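Local structure of beta-1,4-galactanase (Humicola insolens, 1HJQ) at residues 153-158 and 198-203; 175-180 and 204-209; 245-250 and 311-316. The protein hydrolyses the beta-1,4-galactosidic linkages of type I arabinogalactans, as a family 53 glycoside hydrolase of clan GH-A. All coordinates share one frame; numbering follows the deposited sequence.

Contact 1 of 3, residues 153-158 and 198-203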
ATOM      1  N   ILE A 153       8.025  17.600   8.336  1.00 19.44           N
ATOM      2  CA  ILE A 153       7.804  16.391   7.542  1.00 19.64           C
ATOM      3  C   ILE A 153       9.105  15.757   7.045  1.00 20.18           C
ATOM      4  O   ILE A 153       9.371  14.576   7.310  1.00 19.77           O
ATOM      5  CB  ILE A 153       6.887  16.675   6.327  1.00 18.66           C
ATOM      6  CG1 ILE A 153       5.506  17.123   6.817  1.00 18.25           C
ATOM      7  CG2 ILE A 153       6.746  15.434   5.474  1.00 17.41           C
ATOM      8  CD1 ILE A 153       4.588  17.613   5.725  1.00 17.04           C
ATOM      9  N   ALA A 154       9.914  16.538   6.334  1.00 19.52           N
ATOM     10  CA  ALA A 154      11.172  16.017   5.806  1.00 19.91           C
ATOM     11  C   ALA A 154      12.008  15.517   6.972  1.00 20.07           C
ATOM     12  O   ALA A 154      12.758  14.542   6.867  1.00 19.98           O
ATOM     13  CB  ALA A 154      11.916  17.104   5.046  1.00 18.12           C
ATOM     14  N   ARG A 155      11.848  16.207   8.090  1.00 20.04           N
ATOM     15  CA  ARG A 155      12.545  15.909   9.327  1.00 19.63           C
ATOM     16  C   ARG A 155      12.080  14.529   9.817  1.00 19.51           C
ATOM     17  O   ARG A 155      12.880  13.649  10.135  1.00 18.90           O
ATOM     18  CB  ARG A 155      12.195  17.011  10.328  1.00 19.88           C
ATOM     19  CG  ARG A 155      12.983  17.031  11.588  1.00 20.84           C
ATOM     20  CD  ARG A 155      14.449  17.355  11.375  1.00 20.89           C
ATOM     21  NE  ARG A 155      15.132  17.072  12.625  1.00 22.22           N
ATOM     22  CZ  ARG A 155      15.115  17.876  13.681  1.00 23.55           C
ATOM     23  NH1 ARG A 155      14.470  19.037  13.630  1.00 23.51           N
ATOM     24  NH2 ARG A 155      15.684  17.486  14.812  1.00 25.30           N
ATOM     25  N   LEU A 156      10.770  14.332   9.844  1.00 19.60           N
ATOM     26  CA  LEU A 156      10.222  13.062  10.289  1.00 18.80           C
ATOM     27  C   LEU A 156      10.587  11.904   9.373  1.00 17.97           C
ATOM     28  O   LEU A 156      10.989  10.840   9.837  1.00 18.97           O
ATOM     29  CB  LEU A 156       8.700  13.168  10.422  1.00 17.23           C
ATOM     30  CG  LEU A 156       8.272  13.946  11.663  1.00 17.16           C
ATOM     31  CD1 LEU A 156       6.768  14.120  11.672  1.00 16.08           C
ATOM     32  CD2 LEU A 156       8.745  13.209  12.913  1.00 16.59           C
ATOM     33  N   LEU A 157      10.454  12.106   8.071  1.00 17.50           N
ATOM     34  CA  LEU A 157      10.753  11.040   7.133  1.00 17.16           C
ATOM     35  C   LEU A 157      12.221  10.642   7.170  1.00 17.68           C
ATOM     36  O   LEU A 157      12.547   9.457   7.119  1.00 18.37           O
ATOM     37  CB  LEU A 157      10.329  11.453   5.725  1.00 16.28           C
ATOM     38  CG  LEU A 157       8.836  11.808   5.630  1.00 16.16           C
ATOM     39  CD1 LEU A 157       8.491  12.276   4.218  1.00 15.57           C
ATOM     40  CD2 LEU A 157       7.999  10.606   6.033  1.00 14.32           C
ATOM     41  N   HIS A 158      13.111  11.622   7.278  1.00 18.47           N
ATOM     42  CA  HIS A 158      14.535  11.318   7.333  1.00 18.14           C
ATOM     43  C   HIS A 158      14.807  10.337   8.474  1.00 18.36           C
ATOM     44  O   HIS A 158      15.470   9.317   8.286  1.00 17.35           O
ATOM     45  CB  HIS A 158      15.354  12.586   7.550  1.00 18.25           C
ATOM     46  CG  HIS A 158      16.815  12.325   7.730  1.00 19.77           C
ATOM     47  ND1 HIS A 158      17.632  11.912   6.694  1.00 20.45           N
ATOM     48  CD2 HIS A 158      17.597  12.344   8.836  1.00 19.34           C
ATOM     49  CE1 HIS A 158      18.846  11.687   7.157  1.00 19.70           C
ATOM     50  NE2 HIS A 158      18.853  11.941   8.456  1.00 19.91           N
ATOM     51  N   GLN A 198      13.317  21.123   1.700  1.00 19.69           N
ATOM     52  CA  GLN A 198      13.631  21.440   3.085  1.00 19.11           C
ATOM     53  C   GLN A 198      15.087  21.144   3.431  1.00 18.54           C
ATOM     54  O   GLN A 198      15.762  21.961   4.050  1.00 18.39           O
ATOM     55  CB  GLN A 198      12.715  20.654   4.017  1.00 20.17           C
ATOM     56  CG  GLN A 198      11.263  20.981   3.845  1.00 20.70           C
ATOM     57  CD  GLN A 198      11.027  22.470   3.823  1.00 22.21           C
ATOM     58  OE1 GLN A 198      11.584  23.210   4.641  1.00 22.57           O
ATOM     59  NE2 GLN A 198      10.198  22.926   2.884  1.00 22.88           N
ATOM     60  N   GLY A 199      15.565  19.966   3.044  1.00 17.92           N
ATOM     61  CA  GLY A 199      16.943  19.607   3.330  1.00 16.51           C
ATOM     62  C   GLY A 199      17.106  18.335   4.152  1.00 16.61           C
ATOM     63  O   GLY A 199      17.872  17.453   3.766  1.00 16.49           O
ATOM     64  N   PRO A 200      16.398  18.202   5.287  1.00 16.23           N
ATOM     65  CA  PRO A 200      16.508  17.009   6.131  1.00 15.81           C
ATOM     66  C   PRO A 200      16.237  15.688   5.404  1.00 16.79           C
ATOM     67  O   PRO A 200      16.969  14.713   5.593  1.00 15.83           O
ATOM     68  CB  PRO A 200      15.498  17.289   7.234  1.00 16.94           C
ATOM     69  CG  PRO A 200      15.552  18.780   7.354  1.00 15.81           C
ATOM     70  CD  PRO A 200      15.506  19.194   5.912  1.00 15.77           C
ATOM     71  N   PHE A 201      15.188  15.646   4.583  1.00 17.55           N
ATOM     72  CA  PHE A 201      14.872  14.429   3.836  1.00 18.80           C
ATOM     73  C   PHE A 201      15.603  14.492   2.506  1.00 20.21           C
ATOM     74  O   PHE A 201      15.220  15.245   1.614  1.00 20.72           O
ATOM     75  CB  PHE A 201      13.369  14.319   3.595  1.00 18.28           C
ATOM     76  CG  PHE A 201      12.933  12.968   3.105  1.00 16.92           C
ATOM     77  CD1 PHE A 201      13.332  11.815   3.770  1.00 16.28           C
ATOM     78  CD2 PHE A 201      12.088  12.850   2.010  1.00 17.22           C
ATOM     79  CE1 PHE A 201      12.893  10.569   3.358  1.00 16.93           C
ATOM     80  CE2 PHE A 201      11.638  11.601   1.586  1.00 17.36           C
ATOM     81  CZ  PHE A 201      12.041  10.459   2.263  1.00 16.91           C
ATOM     82  N   GLU A 202      16.651  13.690   2.377  1.00 21.77           N
ATOM     83  CA  GLU A 202      17.470  13.694   1.178  1.00 23.48           C
ATOM     84  C   GLU A 202      17.062  12.707   0.104  1.00 23.78           C
ATOM     85  O   GLU A 202      16.366  11.729   0.365  1.00 24.42           O
ATOM     86  CB  GLU A 202      18.922  13.434   1.554  1.00 26.12           C
ATOM     87  CG  GLU A 202      19.400  14.240   2.744  1.00 30.59           C
ATOM     88  CD  GLU A 202      20.902  14.145   2.935  1.00 32.81           C
ATOM     89  OE1 GLU A 202      21.640  14.619   2.039  1.00 34.74           O
ATOM     90  OE2 GLU A 202      21.339  13.598   3.970  1.00 33.54           O
ATOM     91  N   MET A 203      17.527  12.969  -1.110  1.00 24.01           N
ATOM     92  CA  MET A 203      17.232  12.110  -2.240  1.00 24.29           C
ATOM     93  C   MET A 203      17.715  10.685  -2.005  1.00 23.67           C
ATOM     94  O   MET A 203      17.104   9.734  -2.488  1.00 23.84           O
ATOM     95  CB  MET A 203      17.877  12.670  -3.505  1.00 25.36           C
ATOM     96  CG  MET A 203      17.263  13.968  -3.973  1.00 28.41           C
ATOM     97  SD  MET A 203      15.490  13.802  -4.221  1.00 30.93           S
ATOM     98  CE  MET A 203      15.486  12.723  -5.659  1.00 30.19           C
TER
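The F201 ring takes L157 CB over one face, offset toward the rim: CB stands 3.7 Å from the ring centroid and 19° off the normal, a CH-pi contact. Oblique to the same ring lie the backbone N of H158 and the carbonyl O of A154. A chi1 of -167°, which places CG opposite the backbone N, swings the ring against L157 CB. Near the H158 ring, P200 O sits obliquely, 3.1 Å from ND1, but the angle is too poor for a hydrogen bond; ND1 probably bonds instead to the D205 carboxylate, which also accepts from the backbone N of E202. In the (beta/alpha)8 barrel the contact packs the loop between helix 185-198 and strand 208-212 onto outer helix 150-165. G199 ends helix 185-198 with a positive phi of 122°. Beyond it P200 CB rests 3.9 Å from R155 CA, against the helix backbone. A154 CB meets F201 CB at 3.5 Å and Q198 CB at 3.8 Å, with P200 CB a little farther off. W191 of helix 185-198 touches L157, and V195 and L196 touch F201.

Contact 2 of 3, residues 175-180 and 204-209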
ATOM      1  N   ILE A 175      13.067   1.785   0.432  1.00 17.92           N
ATOM      2  CA  ILE A 175      12.264   2.689   1.232  1.00 17.26           C
ATOM      3  C   ILE A 175      11.324   3.443   0.308  1.00 16.62           C
ATOM      4  O   ILE A 175      11.752   4.027  -0.686  1.00 16.67           O
ATOM      5  CB  ILE A 175      13.165   3.651   2.014  1.00 16.77           C
ATOM      6  CG1 ILE A 175      14.111   2.830   2.901  1.00 15.81           C
ATOM      7  CG2 ILE A 175      12.313   4.595   2.848  1.00 15.74           C
ATOM      8  CD1 ILE A 175      15.232   3.628   3.547  1.00 17.36           C
ATOM      9  N   MET A 176      10.041   3.418   0.646  1.00 15.62           N
ATOM     10  CA  MET A 176       9.019   4.053  -0.171  1.00 15.24           C
ATOM     11  C   MET A 176       8.216   5.148   0.530  1.00 15.07           C
ATOM     12  O   MET A 176       7.938   5.066   1.723  1.00 15.08           O
ATOM     13  CB  MET A 176       8.044   2.980  -0.683  1.00 14.41           C
ATOM     14  CG  MET A 176       6.820   3.534  -1.393  1.00 14.05           C
ATOM     15  SD  MET A 176       5.487   2.339  -1.523  1.00 15.61           S
ATOM     16  CE  MET A 176       6.167   1.193  -2.748  1.00 14.97           C
ATOM     17  N   VAL A 177       7.861   6.178  -0.232  1.00 15.49           N
ATOM     18  CA  VAL A 177       7.033   7.271   0.261  1.00 14.78           C
ATOM     19  C   VAL A 177       5.725   7.068  -0.492  1.00 14.81           C
ATOM     20  O   VAL A 177       5.706   6.996  -1.722  1.00 14.46           O
ATOM     21  CB  VAL A 177       7.639   8.657  -0.055  1.00 14.47           C
ATOM     22  CG1 VAL A 177       6.609   9.754   0.238  1.00 13.21           C
ATOM     23  CG2 VAL A 177       8.883   8.876   0.803  1.00 13.04           C
ATOM     24  N   HIS A 178       4.641   6.947   0.266  1.00 15.17           N
ATOM     25  CA  HIS A 178       3.322   6.679  -0.285  1.00 15.26           C
ATOM     26  C   HIS A 178       2.354   7.853  -0.199  1.00 15.63           C
ATOM     27  O   HIS A 178       2.064   8.364   0.884  1.00 15.49           O
ATOM     28  CB  HIS A 178       2.746   5.446   0.431  1.00 15.27           C
ATOM     29  CG  HIS A 178       1.339   5.109   0.049  1.00 15.74           C
ATOM     30  ND1 HIS A 178       0.764   5.529  -1.131  1.00 15.95           N
ATOM     31  CD2 HIS A 178       0.400   4.368   0.684  1.00 15.83           C
ATOM     32  CE1 HIS A 178      -0.471   5.064  -1.205  1.00 15.28           C
ATOM     33  NE2 HIS A 178      -0.716   4.356  -0.118  1.00 16.08           N
ATOM     34  N   LEU A 179       1.864   8.270  -1.362  1.00 15.57           N
ATOM     35  CA  LEU A 179       0.911   9.370  -1.477  1.00 15.77           C
ATOM     36  C   LEU A 179      -0.308   8.833  -2.207  1.00 15.66           C
ATOM     37  O   LEU A 179      -0.190   7.888  -2.983  1.00 17.04           O
ATOM     38  CB  LEU A 179       1.518  10.512  -2.295  1.00 15.74           C
ATOM     39  CG  LEU A 179       2.320  11.627  -1.623  1.00 15.90           C
ATOM     40  CD1 LEU A 179       3.289  11.073  -0.622  1.00 16.05           C
ATOM     41  CD2 LEU A 179       3.049  12.412  -2.701  1.00 15.41           C
ATOM     42  N   ASP A 180      -1.475   9.419  -1.964  1.00 15.45           N
ATOM     43  CA  ASP A 180      -2.688   8.977  -2.645  1.00 16.02           C
ATOM     44  C   ASP A 180      -2.818   9.798  -3.929  1.00 16.84           C
ATOM     45  O   ASP A 180      -1.949  10.619  -4.219  1.00 18.14           O
ATOM     46  CB  ASP A 180      -3.915   9.160  -1.732  1.00 16.10           C
ATOM     47  CG  ASP A 180      -4.438  10.600  -1.700  1.00 17.53           C
ATOM     48  OD1 ASP A 180      -3.634  11.543  -1.507  1.00 15.91           O
ATOM     49  OD2 ASP A 180      -5.670  10.777  -1.857  1.00 17.05           O
ATOM     50  N   SER A 204      18.800  10.529  -1.257  1.00 22.76           N
ATOM     51  CA  SER A 204      19.329   9.197  -0.994  1.00 22.44           C
ATOM     52  C   SER A 204      18.637   8.504   0.181  1.00 22.47           C
ATOM     53  O   SER A 204      18.982   7.371   0.519  1.00 21.98           O
ATOM     54  CB  SER A 204      20.841   9.264  -0.739  1.00 21.91           C
ATOM     55  OG  SER A 204      21.153  10.083   0.374  1.00 21.87           O
ATOM     56  N   ASP A 205      17.665   9.179   0.797  1.00 21.78           N
ATOM     57  CA  ASP A 205      16.940   8.605   1.931  1.00 21.21           C
ATOM     58  C   ASP A 205      15.818   7.661   1.530  1.00 20.58           C
ATOM     59  O   ASP A 205      15.352   6.879   2.355  1.00 20.72           O
ATOM     60  CB  ASP A 205      16.351   9.699   2.836  1.00 21.37           C
ATOM     61  CG  ASP A 205      17.405  10.411   3.663  1.00 20.84           C
ATOM     62  OD1 ASP A 205      18.390   9.757   4.071  1.00 21.01           O
ATOM     63  OD2 ASP A 205      17.237  11.619   3.918  1.00 20.82           O
ATOM     64  N   PHE A 206      15.359   7.738   0.285  1.00 20.21           N
ATOM     65  CA  PHE A 206      14.302   6.833  -0.150  1.00 20.32           C
ATOM     66  C   PHE A 206      14.542   6.293  -1.541  1.00 19.93           C
ATOM     67  O   PHE A 206      15.332   6.839  -2.299  1.00 20.21           O
ATOM     68  CB  PHE A 206      12.918   7.490  -0.052  1.00 20.64           C
ATOM     69  CG  PHE A 206      12.665   8.567  -1.059  1.00 21.00           C
ATOM     70  CD1 PHE A 206      13.405   9.741  -1.052  1.00 21.87           C
ATOM     71  CD2 PHE A 206      11.618   8.440  -1.967  1.00 20.82           C
ATOM     72  CE1 PHE A 206      13.098  10.781  -1.932  1.00 21.47           C
ATOM     73  CE2 PHE A 206      11.307   9.466  -2.845  1.00 20.12           C
ATOM     74  CZ  PHE A 206      12.047  10.640  -2.825  1.00 20.84           C
ATOM     75  N   ASP A 207      13.850   5.213  -1.874  1.00 20.11           N
ATOM     76  CA  ASP A 207      14.043   4.566  -3.165  1.00 20.12           C
ATOM     77  C   ASP A 207      12.799   4.479  -4.029  1.00 19.75           C
ATOM     78  O   ASP A 207      12.886   4.435  -5.255  1.00 20.15           O
ATOM     79  CB  ASP A 207      14.581   3.156  -2.935  1.00 20.05           C
ATOM     80  CG  ASP A 207      15.688   3.124  -1.899  1.00 20.27           C
ATOM     81  OD1 ASP A 207      16.744   3.744  -2.140  1.00 20.95           O
ATOM     82  OD2 ASP A 207      15.499   2.489  -0.842  1.00 19.25           O
ATOM     83  N   MET A 208      11.638   4.450  -3.396  1.00 19.10           N
ATOM     84  CA  MET A 208      10.410   4.326  -4.157  1.00 19.00           C
ATOM     85  C   MET A 208       9.389   5.399  -3.853  1.00 18.58           C
ATOM     86  O   MET A 208       9.408   6.036  -2.799  1.00 18.50           O
ATOM     87  CB  MET A 208       9.757   2.958  -3.903  1.00 19.30           C
ATOM     88  CG  MET A 208      10.639   1.749  -4.194  1.00 21.41           C
ATOM     89  SD  MET A 208       9.753   0.174  -4.019  1.00 22.90           S
ATOM     90  CE  MET A 208       8.908   0.107  -5.589  1.00 21.76           C
ATOM     91  N   MET A 209       8.502   5.591  -4.817  1.00 17.81           N
ATOM     92  CA  MET A 209       7.403   6.516  -4.701  1.00 16.96           C
ATOM     93  C   MET A 209       6.208   5.653  -5.079  1.00 17.05           C
ATOM     94  O   MET A 209       6.089   5.207  -6.229  1.00 16.34           O
ATOM     95  CB  MET A 209       7.558   7.688  -5.669  1.00 16.89           C
ATOM     96  CG  MET A 209       8.591   8.716  -5.233  1.00 17.70           C
ATOM     97  SD  MET A 209       8.652  10.152  -6.344  1.00 20.74           S
ATOM     98  CE  MET A 209       9.966  11.149  -5.585  1.00 18.52           C
TER
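I175 and D207 grip each other through backbone and carboxylate. The I175 amide donates to D207 OD2 (2.8 Å, 170° at the hydrogen), which it meets on the anti side, slightly out of the carboxylate plane. A chi1 of -45°, setting CG beside the aspartate's own backbone N, brings the carboxylate back to the start of the strand. I175 O accepts twice, from D207 N and from M208 N (both 2.7 Å); the first donor lies in the carbonyl plane, the second is tilted from it. Farther along, V177 N reaches M208 O at 3.0 Å from above the carbonyl plane. The M208 bonds pair strands 174-179 and 208-212 in parallel, with D207 adding two just before the second strand; these are neighbours in the closed eight-stranded barrel and the two strands of a beta-alpha-beta unit whose helix is 185-198. M176 and M208 pair on one face of the sheet, CB to CB 3.6 Å. Both chains bend at the thioether, bringing M176 CE to M208 SD at 3.9 Å. I129 of the preceding strand touches both. V177 and M209 occupy the other face, against Y192 of helix 185-198. F206, with CG between its backbone N and carbonyl carbon (chi1 71°), brings CD2 to V177 CG2 at 3.9 Å; M208 O and M209 CG lie at the edge of its ring, in plane. K239 forms a cation-pi contact with the same ring.

Contact 3 of 3, residues 245-250 and 311-316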
ATOM      1  N   GLU A 245      -1.979   0.671  -4.313  1.00 16.46           N
ATOM      2  CA  GLU A 245      -3.380   0.522  -3.947  1.00 17.55           C
ATOM      3  C   GLU A 245      -4.338   0.782  -5.104  1.00 18.14           C
ATOM      4  O   GLU A 245      -4.300   1.844  -5.732  1.00 18.52           O
ATOM      5  CB  GLU A 245      -3.744   1.492  -2.830  1.00 18.79           C
ATOM      6  CG  GLU A 245      -3.452   1.036  -1.434  1.00 20.75           C
ATOM      7  CD  GLU A 245      -3.965   2.034  -0.419  1.00 22.08           C
ATOM      8  OE1 GLU A 245      -5.122   2.488  -0.566  1.00 23.08           O
ATOM      9  OE2 GLU A 245      -3.220   2.367   0.524  1.00 23.11           O
ATOM     10  N   THR A 246      -5.211  -0.181  -5.367  1.00 17.59           N
ATOM     11  CA  THR A 246      -6.206  -0.034  -6.416  1.00 17.13           C
ATOM     12  C   THR A 246      -7.251  -1.130  -6.274  1.00 17.31           C
ATOM     13  O   THR A 246      -6.969  -2.198  -5.736  1.00 17.80           O
ATOM     14  CB  THR A 246      -5.583  -0.108  -7.820  1.00 17.13           C
ATOM     15  OG1 THR A 246      -6.570   0.268  -8.788  1.00 16.91           O
ATOM     16  CG2 THR A 246      -5.089  -1.518  -8.125  1.00 15.86           C
ATOM     17  N   ASN A 247      -8.456  -0.850  -6.754  1.00 17.05           N
ATOM     18  CA  ASN A 247      -9.565  -1.792  -6.690  1.00 17.31           C
ATOM     19  C   ASN A 247     -10.460  -1.567  -7.897  1.00 17.10           C
ATOM     20  O   ASN A 247     -10.402  -0.525  -8.542  1.00 17.45           O
ATOM     21  CB  ASN A 247     -10.428  -1.547  -5.444  1.00 19.21           C
ATOM     22  CG  ASN A 247      -9.802  -2.058  -4.155  1.00 20.88           C
ATOM     23  OD1 ASN A 247     -10.233  -1.683  -3.064  1.00 21.59           O
ATOM     24  ND2 ASN A 247      -8.804  -2.925  -4.269  1.00 20.74           N
ATOM     25  N   TRP A 248     -11.285  -2.560  -8.194  1.00 16.01           N
ATOM     26  CA  TRP A 248     -12.256  -2.460  -9.268  1.00 15.29           C
ATOM     27  C   TRP A 248     -13.411  -3.300  -8.775  1.00 15.51           C
ATOM     28  O   TRP A 248     -13.228  -4.456  -8.406  1.00 16.11           O
ATOM     29  CB  TRP A 248     -11.733  -3.008 -10.588  1.00 14.94           C
ATOM     30  CG  TRP A 248     -12.753  -2.835 -11.673  1.00 14.30           C
ATOM     31  CD1 TRP A 248     -13.619  -3.779 -12.146  1.00 14.49           C
ATOM     32  CD2 TRP A 248     -13.075  -1.620 -12.355  1.00 13.44           C
ATOM     33  NE1 TRP A 248     -14.466  -3.226 -13.077  1.00 13.62           N
ATOM     34  CE2 TRP A 248     -14.152  -1.903 -13.226  1.00 13.97           C
ATOM     35  CE3 TRP A 248     -12.562  -0.318 -12.313  1.00 13.74           C
ATOM     36  CZ2 TRP A 248     -14.724  -0.927 -14.050  1.00 13.43           C
ATOM     37  CZ3 TRP A 248     -13.131   0.650 -13.131  1.00 12.59           C
ATOM     38  CH2 TRP A 248     -14.202   0.339 -13.987  1.00 13.81           C
ATOM     39  N   PRO A 249     -14.618  -2.730  -8.755  1.00 15.22           N
ATOM     40  CA  PRO A 249     -15.784  -3.465  -8.278  1.00 15.83           C
ATOM     41  C   PRO A 249     -16.447  -4.426  -9.246  1.00 16.71           C
ATOM     42  O   PRO A 249     -16.405  -4.235 -10.453  1.00 17.52           O
ATOM     43  CB  PRO A 249     -16.725  -2.347  -7.853  1.00 15.63           C
ATOM     44  CG  PRO A 249     -16.453  -1.302  -8.875  1.00 14.59           C
ATOM     45  CD  PRO A 249     -14.952  -1.317  -9.003  1.00 14.93           C
ATOM     46  N   THR A 250     -17.056  -5.470  -8.691  1.00 18.13           N
ATOM     47  CA  THR A 250     -17.793  -6.455  -9.477  1.00 18.72           C
ATOM     48  C   THR A 250     -19.264  -6.102  -9.268  1.00 19.38           C
ATOM     49  O   THR A 250     -20.160  -6.692  -9.876  1.00 20.71           O
ATOM     50  CB  THR A 250     -17.569  -7.871  -8.968  1.00 17.29           C
ATOM     51  OG1 THR A 250     -18.186  -8.012  -7.686  1.00 17.42           O
ATOM     52  CG2 THR A 250     -16.085  -8.159  -8.856  1.00 18.40           C
ATOM     53  N   ALA A 311     -20.288  -1.365  -3.648  1.00 17.61           N
ATOM     54  CA  ALA A 311     -20.718  -2.462  -2.786  1.00 15.98           C
ATOM     55  C   ALA A 311     -19.726  -3.607  -2.595  1.00 15.42           C
ATOM     56  O   ALA A 311     -19.599  -4.143  -1.495  1.00 15.25           O
ATOM     57  CB  ALA A 311     -22.031  -3.019  -3.302  1.00 14.23           C
ATOM     58  N   ASP A 312     -19.029  -3.986  -3.659  1.00 14.91           N
ATOM     59  CA  ASP A 312     -18.092  -5.101  -3.587  1.00 15.03           C
ATOM     60  C   ASP A 312     -16.864  -4.910  -4.480  1.00 15.03           C
ATOM     61  O   ASP A 312     -16.985  -4.892  -5.706  1.00 14.66           O
ATOM     62  CB  ASP A 312     -18.815  -6.382  -4.005  1.00 14.77           C
ATOM     63  CG  ASP A 312     -18.067  -7.632  -3.616  1.00 15.94           C
ATOM     64  OD1 ASP A 312     -16.825  -7.569  -3.439  1.00 16.89           O
ATOM     65  OD2 ASP A 312     -18.730  -8.686  -3.495  1.00 15.63           O
ATOM     66  N   ASN A 313     -15.691  -4.779  -3.863  1.00 15.39           N
ATOM     67  CA  ASN A 313     -14.438  -4.616  -4.601  1.00 15.92           C
ATOM     68  C   ASN A 313     -13.538  -5.836  -4.414  1.00 15.62           C
ATOM     69  O   ASN A 313     -12.385  -5.836  -4.834  1.00 15.67           O
ATOM     70  CB  ASN A 313     -13.678  -3.372  -4.124  1.00 16.97           C
ATOM     71  CG  ASN A 313     -14.340  -2.079  -4.551  1.00 19.02           C
ATOM     72  OD1 ASN A 313     -14.713  -1.918  -5.708  1.00 20.60           O
ATOM     73  ND2 ASN A 313     -14.477  -1.144  -3.617  1.00 18.85           N
ATOM     74  N   THR A 314     -14.063  -6.873  -3.778  1.00 16.06           N
ATOM     75  CA  THR A 314     -13.284  -8.082  -3.525  1.00 17.21           C
ATOM     76  C   THR A 314     -13.103  -8.958  -4.757  1.00 17.11           C
ATOM     77  O   THR A 314     -13.878  -8.892  -5.706  1.00 17.96           O
ATOM     78  CB  THR A 314     -13.943  -8.949  -2.448  1.00 16.97           C
ATOM     79  OG1 THR A 314     -15.194  -9.439  -2.946  1.00 17.46           O
ATOM     80  CG2 THR A 314     -14.189  -8.137  -1.186  1.00 16.23           C
ATOM     81  N   MET A 315     -12.069  -9.784  -4.726  1.00 16.94           N
ATOM     82  CA  MET A 315     -11.798 -10.696  -5.821  1.00 18.19           C
ATOM     83  C   MET A 315     -12.111 -12.099  -5.323  1.00 18.92           C
ATOM     84  O   MET A 315     -11.530 -13.094  -5.758  1.00 18.61           O
ATOM     85  CB  MET A 315     -10.337 -10.585  -6.260  1.00 18.86           C
ATOM     86  CG  MET A 315      -9.965  -9.186  -6.721  1.00 19.02           C
ATOM     87  SD  MET A 315      -8.320  -9.084  -7.371  1.00 19.65           S
ATOM     88  CE  MET A 315      -8.616  -9.769  -8.967  1.00 20.23           C
ATOM     89  N   PHE A 316     -13.040 -12.154  -4.379  1.00 19.61           N
ATOM     90  CA  PHE A 316     -13.481 -13.410  -3.818  1.00 20.60           C
ATOM     91  C   PHE A 316     -14.994 -13.481  -3.715  1.00 21.03           C
ATOM     92  O   PHE A 316     -15.705 -12.479  -3.772  1.00 21.98           O
ATOM     93  CB  PHE A 316     -12.882 -13.640  -2.434  1.00 21.02           C
ATOM     94  CG  PHE A 316     -11.479 -14.151  -2.461  1.00 21.64           C
ATOM     95  CD1 PHE A 316     -10.420 -13.304  -2.769  1.00 21.98           C
ATOM     96  CD2 PHE A 316     -11.214 -15.483  -2.182  1.00 20.38           C
ATOM     97  CE1 PHE A 316      -9.114 -13.782  -2.797  1.00 21.63           C
ATOM     98  CE2 PHE A 316      -9.919 -15.968  -2.207  1.00 20.57           C
ATOM     99  CZ  PHE A 316      -8.864 -15.116  -2.517  1.00 21.63           C
TER
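N247 and N313 meet where two loops at the C-terminal end of the (beta/alpha)8 barrel pack together, the end that carries the active site in clan GH-A enzymes. Segment 245-250 leaves strand 240-245 with E245, the probable nucleophile, whose carboxylate is held by R45, Y214 and probably H178; T246 follows, its hydroxyl bonded to F213 O. At N247 the chain reaches the loop that follows strand 290-296: N247 CB packs on N313 CB at 4.0 Å. The two side chains cross at about a right angle, yet their amide planes are only 29° apart. N247 ND2 bonds to W296 O, while N313 ND2 bonds to S308 OG, so each amide is fixed by a partner beyond the two segments. W248 directs its CB away from the second loop; its ring has P249 CD over one face, 3.7 Å above the plane, and its indole NE1 bonds to P267 O. P249 lies alongside N313, pointing the same way. N313 OD1 lies near P249 CB and P249 N, and the proline nitrogen has no hydrogen to give. A chi1 of -71° carries the N313 amide to the proline, and chi2 of -47° turns OD1 to it. T250 closes the contact through its backbone N, bonded to D312 O at 3.0 Å and nearly along the C=O axis. D312 OD1 is bonded within its own loop: it accepts from T314 N at 2.9 Å, an Asx turn, and its syn lone pair takes the T314 OG1 hydroxyl.

How the contacts relate
Contacts 1 and 2 are neighbours, centres 12 Å apart, and their segments alternate along the chain. Both involve the unit of strand 174-179, helix 185-198 and strand 208-212: contact 1 packs the loop after the helix onto helix 150-165, and contact 2 pairs the strands. They touch through the probable H158-D205 bond and through F201 against F206 and V177, so contact 1 packs directly against strand 174-179 and the loop leading into strand 208-212. Contact 3 follows in sequence, across the chain's centre, 26 Å from contact 2 and 35 Å from contact 1. The probable hydrogen bond between H178 and E245, the probable nucleophile, links segment 175-180 to it across the active-site end.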